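Local coordinates for protein ferritin (Mycoplasma penetrans, PDB 7DIE) that probably oxidises ferrous iron and stores it in ferric form inside a hollow shell of 24 subunits, at residues V86-I91 with L95-K100; K110-I115 with F122-R127; W146-S151 with N161-K166. All blocks are in the same frame, centred on the assembly; numbering follows the deposited sequence. Where two conformers were deposited one is given.

Contact 1: residues V86-I91 with L95-K100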
ATOM      1  N   VAL A  86       1.937  49.494 -34.471  1.00 54.91           N
ATOM      2  CA  VAL A  86       2.659  50.740 -34.335  1.00 56.51           C
ATOM      3  C   VAL A  86       4.013  50.444 -33.698  1.00 52.04           C
ATOM      4  O   VAL A  86       4.276  49.341 -33.228  1.00 49.06           O
ATOM      5  CB  VAL A  86       1.858  51.789 -33.521  1.00 59.57           C
ATOM      6  CG1 VAL A  86       0.416  51.869 -34.029  1.00 60.10           C
ATOM      7  CG2 VAL A  86       1.889  51.460 -32.033  1.00 57.66           C
ATOM      8  N   SER A  87       4.901  51.429 -33.713  1.00 47.67           N
ATOM      9  CA  SER A  87       6.195  51.266 -33.072  1.00 47.85           C
ATOM     10  C   SER A  87       6.057  51.486 -31.571  1.00 45.84           C
ATOM     11  O   SER A  87       5.326  52.374 -31.123  1.00 44.06           O
ATOM     12  CB  SER A  87       7.211  52.247 -33.654  1.00 58.80           C
ATOM     13  OG  SER A  87       7.294  53.414 -32.850  1.00 74.03           O
ATOM     14  N   PHE A  88       6.765  50.674 -30.793  1.00 43.71           N
ATOM     15  CA  PHE A  88       6.764  50.785 -29.341  1.00 44.60           C
ATOM     16  C   PHE A  88       8.170  51.103 -28.861  1.00 46.98           C
ATOM     17  O   PHE A  88       9.130  50.424 -29.237  1.00 54.45           O
ATOM     18  CB  PHE A  88       6.250  49.500 -28.695  1.00 44.38           C
ATOM     19  CG  PHE A  88       4.889  49.105 -29.165  1.00 40.95           C
ATOM     20  CD1 PHE A  88       3.772  49.792 -28.731  1.00 40.09           C
ATOM     21  CD2 PHE A  88       4.723  48.065 -30.064  1.00 40.12           C
ATOM     22  CE1 PHE A  88       2.516  49.440 -29.167  1.00 43.38           C
ATOM     23  CE2 PHE A  88       3.467  47.713 -30.505  1.00 40.52           C
ATOM     24  CZ  PHE A  88       2.363  48.401 -30.059  1.00 46.47           C
ATOM     25  N   GLU A  89       8.297  52.158 -28.062  1.00 38.36           N
ATOM     26  CA  GLU A  89       9.585  52.483 -27.480  1.00 45.02           C
ATOM     27  C   GLU A  89       9.686  52.187 -25.992  1.00 35.64           C
ATOM     28  O   GLU A  89      10.806  52.076 -25.486  1.00 38.89           O
ATOM     29  CB  GLU A  89       9.925  53.959 -27.733  1.00 56.76           C
ATOM     30  CG  GLU A  89      10.205  54.237 -29.206  1.00 67.67           C
ATOM     31  CD  GLU A  89      10.931  55.544 -29.432  1.00 81.76           C
ATOM     32  OE1 GLU A  89      12.052  55.708 -28.899  1.00 80.83           O
ATOM     33  OE2 GLU A  89      10.379  56.402 -30.151  1.00 89.64           O
ATOM     34  N   THR A  90       8.562  52.026 -25.290  1.00 36.48           N
ATOM     35  CA  THR A  90       8.562  51.791 -23.849  1.00 36.24           C
ATOM     36  C   THR A  90       7.589  50.671 -23.510  1.00 29.34           C
ATOM     37  O   THR A  90       6.655  50.384 -24.259  1.00 31.15           O
ATOM     38  CB  THR A  90       8.146  53.035 -23.040  1.00 33.77           C
ATOM     39  OG1 THR A  90       6.756  53.295 -23.269  1.00 31.62           O
ATOM     40  CG2 THR A  90       8.998  54.263 -23.419  1.00 35.74           C
ATOM     41  N   ILE A  91       7.813  50.051 -22.348  1.00 32.50           N
ATOM     42  CA  ILE A  91       6.887  49.028 -21.885  1.00 31.44           C
ATOM     43  C   ILE A  91       5.522  49.635 -21.548  1.00 32.77           C
ATOM     44  O   ILE A  91       4.502  48.933 -21.582  1.00 30.82           O
ATOM     45  CB  ILE A  91       7.515  48.275 -20.696  1.00 32.60           C
ATOM     46  CG1 ILE A  91       6.806  46.937 -20.457  1.00 30.16           C
ATOM     47  CG2 ILE A  91       7.495  49.138 -19.436  1.00 30.24           C
ATOM     48  CD1 ILE A  91       6.948  45.935 -21.594  1.00 30.40           C
ATOM     49  N   LEU A  95       1.857  48.227 -23.003  1.00 28.45           N
ATOM     50  CA  LEU A  95       0.648  47.920 -22.251  1.00 28.27           C
ATOM     51  C   LEU A  95      -0.530  48.762 -22.725  1.00 30.18           C
ATOM     52  O   LEU A  95      -1.665  48.270 -22.722  1.00 28.43           O
ATOM     53  CB  LEU A  95       0.875  48.095 -20.753  1.00 26.59           C
ATOM     54  CG  LEU A  95       1.216  46.796 -19.992  1.00 31.08           C
ATOM     55  CD1 LEU A  95       0.053  45.791 -20.012  1.00 25.67           C
ATOM     56  CD2 LEU A  95       2.481  46.150 -20.537  1.00 28.70           C
ATOM     57  N   ASP A  96      -0.287  50.011 -23.154  1.00 29.51           N
ATOM     58  CA  ASP A  96      -1.356  50.816 -23.762  1.00 32.27           C
ATOM     59  C   ASP A  96      -2.023  50.063 -24.904  1.00 32.55           C
ATOM     60  O   ASP A  96      -3.256  50.047 -25.039  1.00 31.59           O
ATOM     61  CB  ASP A  96      -0.806  52.144 -24.310  1.00 34.82           C
ATOM     62  CG  ASP A  96      -0.475  53.155 -23.225  1.00 41.44           C
ATOM     63  OD1 ASP A  96      -0.993  53.046 -22.092  1.00 38.22           O
ATOM     64  OD2 ASP A  96       0.323  54.075 -23.519  1.00 43.73           O
ATOM     65  N   ALA A  97      -1.212  49.465 -25.766  1.00 29.41           N
ATOM     66  CA  ALA A  97      -1.759  48.778 -26.928  1.00 29.00           C
ATOM     67  C   ALA A  97      -2.521  47.532 -26.507  1.00 31.71           C
ATOM     68  O   ALA A  97      -3.576  47.225 -27.071  1.00 29.59           O
ATOM     69  CB  ALA A  97      -0.633  48.429 -27.897  1.00 29.53           C
ATOM     70  N   ALA A  98      -2.000  46.804 -25.510  1.00 28.00           N
ATOM     71  CA  ALA A  98      -2.695  45.620 -25.009  1.00 29.96           C
ATOM     72  C   ALA A  98      -4.038  45.982 -24.386  1.00 26.81           C
ATOM     73  O   ALA A  98      -5.038  45.283 -24.593  1.00 27.89           O
ATOM     74  CB  ALA A  98      -1.816  44.894 -23.987  1.00 25.69           C
ATOM     75  N   LEU A  99      -4.076  47.058 -23.590  1.00 27.08           N
ATOM     76  CA  LEU A  99      -5.335  47.483 -22.982  1.00 25.25           C
ATOM     77  C   LEU A  99      -6.364  47.867 -24.043  1.00 26.20           C
ATOM     78  O   LEU A  99      -7.548  47.525 -23.923  1.00 28.58           O
ATOM     79  CB  LEU A  99      -5.078  48.656 -22.033  1.00 27.79           C
ATOM     80  CG  LEU A  99      -6.240  49.108 -21.154  1.00 32.13           C
ATOM     81  CD1 LEU A  99      -6.660  47.981 -20.225  1.00 33.53           C
ATOM     82  CD2 LEU A  99      -5.839  50.347 -20.349  1.00 32.20           C
ATOM     83  N   LYS A 100      -5.936  48.591 -25.085  1.00 28.61           N
ATOM     84  CA  LYS A 100      -6.865  48.942 -26.159  1.00 30.16           C
ATOM     85  C   LYS A 100      -7.397  47.695 -26.852  1.00 32.42           C
ATOM     86  O   LYS A 100      -8.588  47.607 -27.173  1.00 27.10           O
ATOM     87  CB  LYS A 100      -6.182  49.849 -27.189  1.00 29.56           C
ATOM     88  CG  LYS A 100      -5.903  51.251 -26.711  1.00 45.62           C
ATOM     89  CD  LYS A 100      -5.101  52.034 -27.753  1.00 56.14           C
ATOM     90  CE  LYS A 100      -4.268  53.120 -27.076  1.00 57.45           C
ATOM     91  NZ  LYS A 100      -3.121  53.560 -27.917  1.00 54.11           N
TER
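Phe88 and Ala97 form the centre of the apolar side of this contact. The CE1 corner of the ring lies 3.5 Å from Ala97 CB, and the neighbouring CZ is 3.7 Å from the same Ala97 CB, while the methyl approaches the ring obliquely. With chi1 at -56°, Phe88 CG stands beside its own backbone N and opposite the carbonyl carbon, which swings the ring off the loop and onto the helix. Within the loop, the carbonyl carbon of Val86 lies above the rim of one face of this ring. A looser apolar pair, Ile91 CG1 with Leu95 CD2 at 4.4 Å, accompanies the first turn of the helix.

The polar link across the segments belongs to the backbone: Leu95 N donates to Ile91 O at 3.1 Å, with an N-H...O angle of 157°. This is the i-to-i+4 bond of an opening helical turn, and Leu95 CD2 folds back to 3.6 Å from the same Ile91 O. Just before it, Thr90 serves as N-cap, its OG1 bonded to Glu93 N, and Glu93 OE1 returns a bond to Glu89 N. The loop and the helix start are thereby tied together from both directions.

Residues 86-91 close the long crossover loop between helix 43-70 and helix 91-118 of the ferritin four-helix bundle. Phe88 also rests on His32 and Leu33 of helix 10-39. Deeper in, Ile91 meets Ser37 of helix 10-39 and Val45 of helix 43-70, and Leu95 packs on Val145 and Val149 of helix 122-150.

Contact 2: residues K110-I115 with F122-R127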
ATOM      1  N   LYS A 110     -19.688  41.868 -26.303  1.00 26.34           N
ATOM      2  CA  LYS A 110     -20.965  42.498 -25.985  1.00 26.51           C
ATOM      3  C   LYS A 110     -21.835  42.638 -27.230  1.00 33.03           C
ATOM      4  O   LYS A 110     -23.054  42.428 -27.170  1.00 30.41           O
ATOM      5  CB  LYS A 110     -20.724  43.862 -25.333  1.00 30.12           C
ATOM      6  CG  LYS A 110     -21.979  44.574 -24.819  1.00 37.36           C
ATOM      7  CD  LYS A 110     -21.582  45.885 -24.125  1.00 46.20           C
ATOM      8  CE  LYS A 110     -22.729  46.540 -23.378  1.00 58.51           C
ATOM      9  NZ  LYS A 110     -23.892  46.797 -24.258  1.00 50.02           N
ATOM     10  N   ASN A 111     -21.225  42.990 -28.372  0.51 32.27           N
ATOM     11  CA  ASN A 111     -21.998  43.175 -29.601  0.51 29.00           C
ATOM     12  C   ASN A 111     -22.630  41.868 -30.057  0.51 28.89           C
ATOM     13  O   ASN A 111     -23.827  41.816 -30.357  0.51 27.83           O
ATOM     14  CB  ASN A 111     -21.117  43.745 -30.716  0.51 29.80           C
ATOM     15  CG  ASN A 111     -21.923  44.161 -31.940  0.51 33.54           C
ATOM     16  OD1 ASN A 111     -22.886  44.923 -31.827  0.51 33.55           O
ATOM     17  ND2 ASN A 111     -21.544  43.654 -33.111  0.51 32.85           N
ATOM     18  N   VAL A 112     -21.833  40.799 -30.127  1.00 28.16           N
ATOM     19  CA  VAL A 112     -22.378  39.509 -30.548  1.00 28.03           C
ATOM     20  C   VAL A 112     -23.440  39.041 -29.567  1.00 26.46           C
ATOM     21  O   VAL A 112     -24.473  38.484 -29.958  1.00 30.40           O
ATOM     22  CB  VAL A 112     -21.257  38.459 -30.693  1.00 30.15           C
ATOM     23  CG1 VAL A 112     -21.863  37.135 -31.187  1.00 29.47           C
ATOM     24  CG2 VAL A 112     -20.174  38.959 -31.664  1.00 33.83           C
ATOM     25  N   THR A 113     -23.202  39.254 -28.275  1.00 24.26           N
ATOM     26  CA  THR A 113     -24.177  38.843 -27.277  1.00 23.14           C
ATOM     27  C   THR A 113     -25.492  39.583 -27.482  1.00 29.57           C
ATOM     28  O   THR A 113     -26.562  38.971 -27.554  1.00 26.01           O
ATOM     29  CB  THR A 113     -23.614  39.100 -25.876  1.00 25.40           C
ATOM     30  OG1 THR A 113     -22.435  38.303 -25.691  1.00 25.58           O
ATOM     31  CG2 THR A 113     -24.649  38.751 -24.808  1.00 25.81           C
ATOM     32  N   GLU A 114     -25.422  40.908 -27.608  1.00 25.49           N
ATOM     33  CA  GLU A 114     -26.636  41.704 -27.748  1.00 27.32           C
ATOM     34  C   GLU A 114     -27.376  41.377 -29.044  1.00 27.64           C
ATOM     35  O   GLU A 114     -28.603  41.203 -29.045  1.00 28.86           O
ATOM     36  CB  GLU A 114     -26.289  43.186 -27.696  1.00 28.30           C
ATOM     37  CG  GLU A 114     -27.517  44.066 -27.800  1.00 30.90           C
ATOM     38  CD  GLU A 114     -27.188  45.554 -27.737  1.00 45.74           C
ATOM     39  OE1 GLU A 114     -28.139  46.355 -27.656  1.00 44.01           O
ATOM     40  OE2 GLU A 114     -25.993  45.918 -27.752  1.00 47.06           O
ATOM     41  N   ILE A 115     -26.650  41.302 -30.161  1.00 25.37           N
ATOM     42  CA  ILE A 115     -27.313  41.077 -31.440  1.00 26.72           C
ATOM     43  C   ILE A 115     -27.889  39.668 -31.502  1.00 28.28           C
ATOM     44  O   ILE A 115     -28.991  39.463 -32.014  1.00 27.12           O
ATOM     45  CB  ILE A 115     -26.360  41.364 -32.623  1.00 28.99           C
ATOM     46  CG1 ILE A 115     -25.827  42.798 -32.567  1.00 34.71           C
ATOM     47  CG2 ILE A 115     -27.063  41.141 -33.973  1.00 31.28           C
ATOM     48  CD1 ILE A 115     -26.894  43.837 -32.313  1.00 42.18           C
ATOM     49  N   PHE A 122     -30.959  32.093 -29.464  1.00 26.88           N
ATOM     50  CA  PHE A 122     -30.647  31.777 -28.077  1.00 26.24           C
ATOM     51  C   PHE A 122     -29.511  30.782 -27.957  1.00 25.82           C
ATOM     52  O   PHE A 122     -28.846  30.751 -26.916  1.00 28.46           O
ATOM     53  CB  PHE A 122     -31.883  31.243 -27.380  1.00 25.28           C
ATOM     54  CG  PHE A 122     -32.963  32.267 -27.259  1.00 28.31           C
ATOM     55  CD1 PHE A 122     -32.942  33.192 -26.233  1.00 27.67           C
ATOM     56  CD2 PHE A 122     -33.969  32.346 -28.219  1.00 33.08           C
ATOM     57  CE1 PHE A 122     -33.942  34.165 -26.149  1.00 31.48           C
ATOM     58  CE2 PHE A 122     -34.964  33.318 -28.130  1.00 30.78           C
ATOM     59  CZ  PHE A 122     -34.942  34.219 -27.101  1.00 29.54           C
ATOM     60  N   GLU A 123     -29.278  29.974 -28.997  1.00 28.25           N
ATOM     61  CA  GLU A 123     -28.096  29.119 -28.989  1.00 27.86           C
ATOM     62  C   GLU A 123     -26.823  29.959 -28.957  1.00 28.75           C
ATOM     63  O   GLU A 123     -25.913  29.694 -28.166  1.00 24.01           O
ATOM     64  CB  GLU A 123     -28.116  28.189 -30.201  1.00 26.25           C
ATOM     65  CG  GLU A 123     -29.282  27.193 -30.115  1.00 27.68           C
ATOM     66  CD  GLU A 123     -29.523  26.401 -31.394  1.00 25.51           C
ATOM     67  OE1 GLU A 123     -28.955  26.741 -32.441  1.00 27.07           O
ATOM     68  OE2 GLU A 123     -30.282  25.418 -31.336  1.00 29.09           O
ATOM     69  N   THR A 124     -26.736  30.977 -29.814  1.00 24.89           N
ATOM     70  CA  THR A 124     -25.539  31.814 -29.816  1.00 24.98           C
ATOM     71  C   THR A 124     -25.446  32.647 -28.541  1.00 28.68           C
ATOM     72  O   THR A 124     -24.359  32.785 -27.956  1.00 26.09           O
ATOM     73  CB  THR A 124     -25.528  32.695 -31.075  1.00 24.42           C
ATOM     74  OG1 THR A 124     -25.461  31.852 -32.229  1.00 27.17           O
ATOM     75  CG2 THR A 124     -24.306  33.620 -31.089  1.00 24.10           C
ATOM     76  N   PHE A 125     -26.577  33.188 -28.073  1.00 26.04           N
ATOM     77  CA  PHE A 125     -26.564  33.928 -26.814  1.00 25.38           C
ATOM     78  C   PHE A 125     -26.018  33.063 -25.678  1.00 27.19           C
ATOM     79  O   PHE A 125     -25.192  33.523 -24.879  1.00 23.76           O
ATOM     80  CB  PHE A 125     -27.977  34.431 -26.481  1.00 24.31           C
ATOM     81  CG  PHE A 125     -28.059  35.214 -25.183  1.00 27.87           C
ATOM     82  CD1 PHE A 125     -27.596  36.522 -25.112  1.00 27.20           C
ATOM     83  CD2 PHE A 125     -28.601  34.639 -24.043  1.00 28.46           C
ATOM     84  CE1 PHE A 125     -27.675  37.239 -23.934  1.00 25.77           C
ATOM     85  CE2 PHE A 125     -28.677  35.345 -22.848  1.00 27.47           C
ATOM     86  CZ  PHE A 125     -28.214  36.648 -22.791  1.00 29.91           C
ATOM     87  N   GLU A 126     -26.444  31.799 -25.616  1.00 25.31           N
ATOM     88  CA  GLU A 126     -25.983  30.895 -24.560  1.00 25.56           C
ATOM     89  C   GLU A 126     -24.472  30.653 -24.671  1.00 26.92           C
ATOM     90  O   GLU A 126     -23.738  30.717 -23.677  1.00 26.28           O
ATOM     91  CB  GLU A 126     -26.779  29.583 -24.643  1.00 24.53           C
ATOM     92  CG  GLU A 126     -26.628  28.623 -23.439  1.00 23.68           C
ATOM     93  CD  GLU A 126     -25.237  27.955 -23.350  1.00 30.85           C
ATOM     94  OE1 GLU A 126     -24.627  27.669 -24.413  1.00 27.71           O
ATOM     95  OE2 GLU A 126     -24.762  27.709 -22.203  1.00 30.87           O
ATOM     96  N   ARG A 127     -23.984  30.390 -25.883  1.00 24.21           N
ATOM     97  CA  ARG A 127     -22.550  30.164 -26.066  1.00 24.26           C
ATOM     98  C   ARG A 127     -21.738  31.405 -25.708  1.00 28.40           C
ATOM     99  O   ARG A 127     -20.608  31.297 -25.216  1.00 25.73           O
ATOM    100  CB  ARG A 127     -22.263  29.717 -27.514  1.00 25.08           C
ATOM    101  CG  ARG A 127     -20.763  29.744 -27.929  1.00 25.53           C
ATOM    102  CD  ARG A 127     -19.927  28.612 -27.251  1.00 26.01           C
ATOM    103  NE  ARG A 127     -19.787  28.808 -25.801  1.00 23.63           N
ATOM    104  CZ  ARG A 127     -19.240  27.924 -24.966  1.00 31.98           C
ATOM    105  NH1 ARG A 127     -18.738  26.788 -25.438  1.00 25.81           N
ATOM    106  NH2 ARG A 127     -19.186  28.179 -23.659  1.00 27.48           N
TER
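Phe125 holds CG anti to its backbone N (chi1 180°), and Thr113, with chi1 -62°, turns its methyl CG2 anti to N; these two settings bring ring and methyl together between the helices. Thr113 CG2 lies 3.5 Å from Phe125 CE1 and 3.7 Å from Phe125 CD1, the side chains crossing at a slant. The carbonyl of the same threonine sits at the ring edge, in its plane, with Thr113 O 3.6 Å from Phe125 CD1. The backbones are close here, the CA atoms of Thr113 and Phe125 being 5.5 Å apart.

Helix 91-118 and helix 122-150 run antiparallel as a helical hairpin, two successive members of the ferritin four-helix bundle, and the contact lies near the short turn that connects them. A second, looser pair flanks the first: Val112 CG1 and Thr124 CG2 meet at 4.3 Å. Both threonines offer methyls to the interface and spend their hydroxyls elsewhere, Thr113 OG1 on Val109 O one turn back in its own helix, Thr124 OG1 on Tyr67 OH and Asp121 OD2.

Two other subunits pack against this end of the bundle. Phe122 of one touches Thr113 and Phe125, whereas Phe125 of the other meets Phe125 here, and Arg106 of that latter chain forms a salt bridge with Glu123.

Contact 3: residues W146-S151 with N161-K166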
ATOM      1  N   TRP A 146      -1.184  46.876 -16.807  1.00 32.55           N
ATOM      2  CA  TRP A 146      -1.136  48.290 -17.181  1.00 30.97           C
ATOM      3  C   TRP A 146      -0.941  49.174 -15.947  1.00 28.90           C
ATOM      4  O   TRP A 146      -0.099  50.085 -15.942  1.00 30.95           O
ATOM      5  CB  TRP A 146      -2.421  48.664 -17.938  1.00 30.95           C
ATOM      6  CG  TRP A 146      -2.410  50.054 -18.529  1.00 30.13           C
ATOM      7  CD1 TRP A 146      -2.130  50.397 -19.824  1.00 33.24           C
ATOM      8  CD2 TRP A 146      -2.706  51.283 -17.840  1.00 34.28           C
ATOM      9  NE1 TRP A 146      -2.232  51.768 -19.983  1.00 30.86           N
ATOM     10  CE2 TRP A 146      -2.578  52.332 -18.781  1.00 34.98           C
ATOM     11  CE3 TRP A 146      -3.066  51.596 -16.521  1.00 31.85           C
ATOM     12  CZ2 TRP A 146      -2.788  53.672 -18.438  1.00 39.38           C
ATOM     13  CZ3 TRP A 146      -3.273  52.933 -16.179  1.00 36.70           C
ATOM     14  CH2 TRP A 146      -3.130  53.951 -17.134  1.00 33.58           C
ATOM     15  N   THR A 147      -1.705  48.906 -14.884  1.00 30.11           N
ATOM     16  CA  THR A 147      -1.558  49.656 -13.638  1.00 33.07           C
ATOM     17  C   THR A 147      -0.141  49.555 -13.090  1.00 33.35           C
ATOM     18  O   THR A 147       0.443  50.564 -12.672  1.00 32.51           O
ATOM     19  CB  THR A 147      -2.562  49.154 -12.594  1.00 38.16           C
ATOM     20  OG1 THR A 147      -3.896  49.427 -13.038  1.00 35.78           O
ATOM     21  CG2 THR A 147      -2.338  49.853 -11.253  1.00 36.65           C
ATOM     22  N   TYR A 148       0.436  48.348 -13.079  1.00 28.71           N
ATOM     23  CA  TYR A 148       1.788  48.203 -12.535  1.00 33.16           C
ATOM     24  C   TYR A 148       2.784  49.041 -13.321  1.00 31.05           C
ATOM     25  O   TYR A 148       3.608  49.751 -12.736  1.00 32.41           O
ATOM     26  CB  TYR A 148       2.249  46.744 -12.547  1.00 31.91           C
ATOM     27  CG  TYR A 148       1.347  45.782 -11.812  1.00 33.83           C
ATOM     28  CD1 TYR A 148       0.610  46.194 -10.722  1.00 36.57           C
ATOM     29  CD2 TYR A 148       1.232  44.458 -12.235  1.00 36.49           C
ATOM     30  CE1 TYR A 148      -0.215  45.318 -10.053  1.00 43.17           C
ATOM     31  CE2 TYR A 148       0.405  43.575 -11.573  1.00 42.33           C
ATOM     32  CZ  TYR A 148      -0.308  44.011 -10.483  1.00 40.89           C
ATOM     33  OH  TYR A 148      -1.137  43.142  -9.818  1.00 59.25           O
ATOM     34  N   VAL A 149       2.746  48.954 -14.654  1.00 29.90           N
ATOM     35  CA  VAL A 149       3.784  49.646 -15.420  1.00 30.43           C
ATOM     36  C   VAL A 149       3.563  51.154 -15.468  1.00 33.48           C
ATOM     37  O   VAL A 149       4.502  51.899 -15.777  1.00 32.62           O
ATOM     38  CB  VAL A 149       3.925  49.102 -16.856  1.00 33.51           C
ATOM     39  CG1 VAL A 149       4.154  47.583 -16.846  1.00 31.69           C
ATOM     40  CG2 VAL A 149       2.750  49.484 -17.722  1.00 35.24           C
ATOM     41  N   HIS A 150       2.357  51.633 -15.180  1.00 30.35           N
ATOM     42  CA  HIS A 150       2.096  53.066 -15.190  1.00 30.25           C
ATOM     43  C   HIS A 150       2.173  53.696 -13.807  1.00 33.08           C
ATOM     44  O   HIS A 150       2.029  54.913 -13.685  1.00 33.71           O
ATOM     45  CB  HIS A 150       0.737  53.343 -15.831  1.00 33.85           C
ATOM     46  CG  HIS A 150       0.801  53.382 -17.322  1.00 33.88           C
ATOM     47  ND1 HIS A 150       0.551  52.278 -18.105  1.00 37.79           N
ATOM     48  CD2 HIS A 150       1.171  54.372 -18.172  1.00 32.40           C
ATOM     49  CE1 HIS A 150       0.727  52.591 -19.378  1.00 33.79           C
ATOM     50  NE2 HIS A 150       1.103  53.858 -19.445  1.00 37.16           N
ATOM     51  N   SER A 151       2.431  52.912 -12.775  1.00 29.75           N
ATOM     52  CA  SER A 151       2.451  53.457 -11.426  1.00 31.13           C
ATOM     53  C   SER A 151       3.676  54.350 -11.239  1.00 30.49           C
ATOM     54  O   SER A 151       4.755  54.040 -11.750  1.00 30.25           O
ATOM     55  CB  SER A 151       2.475  52.320 -10.406  1.00 32.34           C
ATOM     56  OG  SER A 151       1.177  51.798 -10.246  1.00 39.14           O
ATOM     57  N   ASN A 161       9.099  41.677 -11.153  1.00 28.78           N
ATOM     58  CA  ASN A 161       8.759  40.917  -9.997  1.00 29.49           C
ATOM     59  C   ASN A 161       7.272  40.698  -9.819  1.00 30.96           C
ATOM     60  O   ASN A 161       6.861  39.621  -9.578  1.00 33.73           O
ATOM     61  CB  ASN A 161       9.316  41.557  -8.728  1.00 34.13           C
ATOM     62  CG  ASN A 161      10.769  41.262  -8.510  1.00 37.45           C
ATOM     63  OD1 ASN A 161      11.408  41.932  -7.773  1.00 37.52           O
ATOM     64  ND2 ASN A 161      11.267  40.279  -9.135  1.00 42.53           N
ATOM     65  N   ILE A 162       6.478  41.737  -9.918  1.00 30.52           N
ATOM     66  CA  ILE A 162       5.047  41.570  -9.653  1.00 29.33           C
ATOM     67  C   ILE A 162       4.358  40.853 -10.815  1.00 31.38           C
ATOM     68  O   ILE A 162       3.453  40.037 -10.607  1.00 29.35           O
ATOM     69  CB  ILE A 162       4.377  42.923  -9.323  1.00 32.22           C
ATOM     70  CG1 ILE A 162       2.967  42.688  -8.763  1.00 32.08           C
ATOM     71  CG2 ILE A 162       4.317  43.842 -10.533  1.00 30.40           C
ATOM     72  CD1 ILE A 162       2.496  43.781  -7.842  1.00 34.05           C
ATOM     73  N   VAL A 163       4.788  41.114 -12.048  1.00 30.07           N
ATOM     74  CA  VAL A 163       4.198  40.405 -13.182  1.00 28.57           C
ATOM     75  C   VAL A 163       4.551  38.925 -13.120  1.00 32.74           C
ATOM     76  O   VAL A 163       3.736  38.071 -13.493  1.00 31.11           O
ATOM     77  CB  VAL A 163       4.642  41.046 -14.509  1.00 28.31           C
ATOM     78  CG1 VAL A 163       4.177  40.186 -15.705  1.00 27.73           C
ATOM     79  CG2 VAL A 163       4.076  42.470 -14.611  1.00 28.45           C
ATOM     80  N   GLY A 164       5.747  38.596 -12.614  1.00 32.22           N
ATOM     81  CA  GLY A 164       6.121  37.200 -12.459  1.00 36.61           C
ATOM     82  C   GLY A 164       5.162  36.432 -11.572  1.00 39.41           C
ATOM     83  O   GLY A 164       4.995  35.223 -11.731  1.00 36.56           O
ATOM     84  N   LYS A 165       4.498  37.120 -10.649  1.00 39.79           N
ATOM     85  CA  LYS A 165       3.553  36.458  -9.756  1.00 44.67           C
ATOM     86  C   LYS A 165       2.218  36.138 -10.423  1.00 50.46           C
ATOM     87  O   LYS A 165       1.392  35.453  -9.814  1.00 50.46           O
ATOM     88  CB  LYS A 165       3.374  37.315  -8.499  1.00 41.63           C
ATOM     89  CG  LYS A 165       4.639  37.266  -7.654  1.00 40.41           C
ATOM     90  CD  LYS A 165       4.774  38.388  -6.635  1.00 50.74           C
ATOM     91  CE  LYS A 165       5.767  37.979  -5.544  1.00 60.67           C
ATOM     92  NZ  LYS A 165       6.631  39.098  -5.065  1.00 68.42           N
ATOM     93  N   LYS A 166       1.996  36.587 -11.657  0.50 47.67           N
ATOM     94  CA  LYS A 166       0.810  36.220 -12.418  0.50 47.36           C
ATOM     95  C   LYS A 166       1.058  35.052 -13.360  0.50 50.23           C
ATOM     96  O   LYS A 166       0.142  34.649 -14.083  0.50 55.58           O
ATOM     97  CB  LYS A 166       0.295  37.424 -13.216  0.50 47.89           C
ATOM     98  CG  LYS A 166       0.126  38.692 -12.393  0.50 48.46           C
ATOM     99  CD  LYS A 166      -0.512  39.800 -13.216  0.50 47.67           C
ATOM    100  CE  LYS A 166      -2.004  39.918 -12.944  0.50 47.87           C
ATOM    101  NZ  LYS A 166      -2.735  40.227 -14.200  0.50 42.60           N
TER
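Trp146 O is gripped twice by His150, through the backbone N at 3.0 Å from Trp146 O and through the imidazole ND1 at 3.1 Å from the same oxygen. The side-chain bond is bent (146° at the hydrogen) and its donor is tilted from the carbonyl plane, although the oxygen lies in the plane of the imidazole. This bond holds the imidazole over a face of the Trp146 indole, ND1 being above the ring centre. One residue on, Ser151 OG donates to Thr147 O at 2.8 Å, approaching from above that carbonyl's plane, so two side chains turn back onto carbonyls near the end of helix 122-150.

Across the contact, Tyr148 does the touching. Ile162 is laid over one face of its ring, the two side chains crossing at about a right angle: CG2 makes a CH-pi contact 4.0 Å from the ring centroid and is 3.6 Å from Tyr148 CD2. Ile162 chi1, -168°, sends CG1 anti to the backbone N, and the chain runs on along the ring until Ile162 CD1 reaches 3.8 Å from Tyr148 CE1. At the ring edge, near its plane, Val163 CG2 stands 4.2 Å from Tyr148 CD2. Lys166 is modelled in two conformers; in one of them its CD comes near the ring plane at the edge and its NZ forms a salt bridge with Glu141, which binds iron(III) in a structure of this protein.

An iron(III) ion lies about 3 Å from the nearest atom of the Tyr148 side chain, and Ile157 of a neighbouring subunit packs on the same tyrosine. Ile162 also meets Asn161 of that neighbour. A short fifth helix folded against the end of the bundle and packed on its copies in other subunits is the arrangement of ferritin shells at their fourfold channels.

How the contacts relate
Contact 1 and contact 3 lie on the same side of the chain's centre and touch: Asp96 OD1 is 2.8 Å from Trp146 NE1, a probable hydrogen bond joining helix 91-118 to helix 122-150. Contact 2 pairs these same two helices directly but at the opposite end of the bundle, its centre about 30 Å from that of contact 1 and 33 Å from that of contact 3. Contacts 2 and 3 are buried and apolar across their segments, and both are flanked by other subunits. Contact 1 is partly buried and, as a loop running into a helix, adds a backbone hydrogen bond. Contact 3 alone has an iron ion beside its ring.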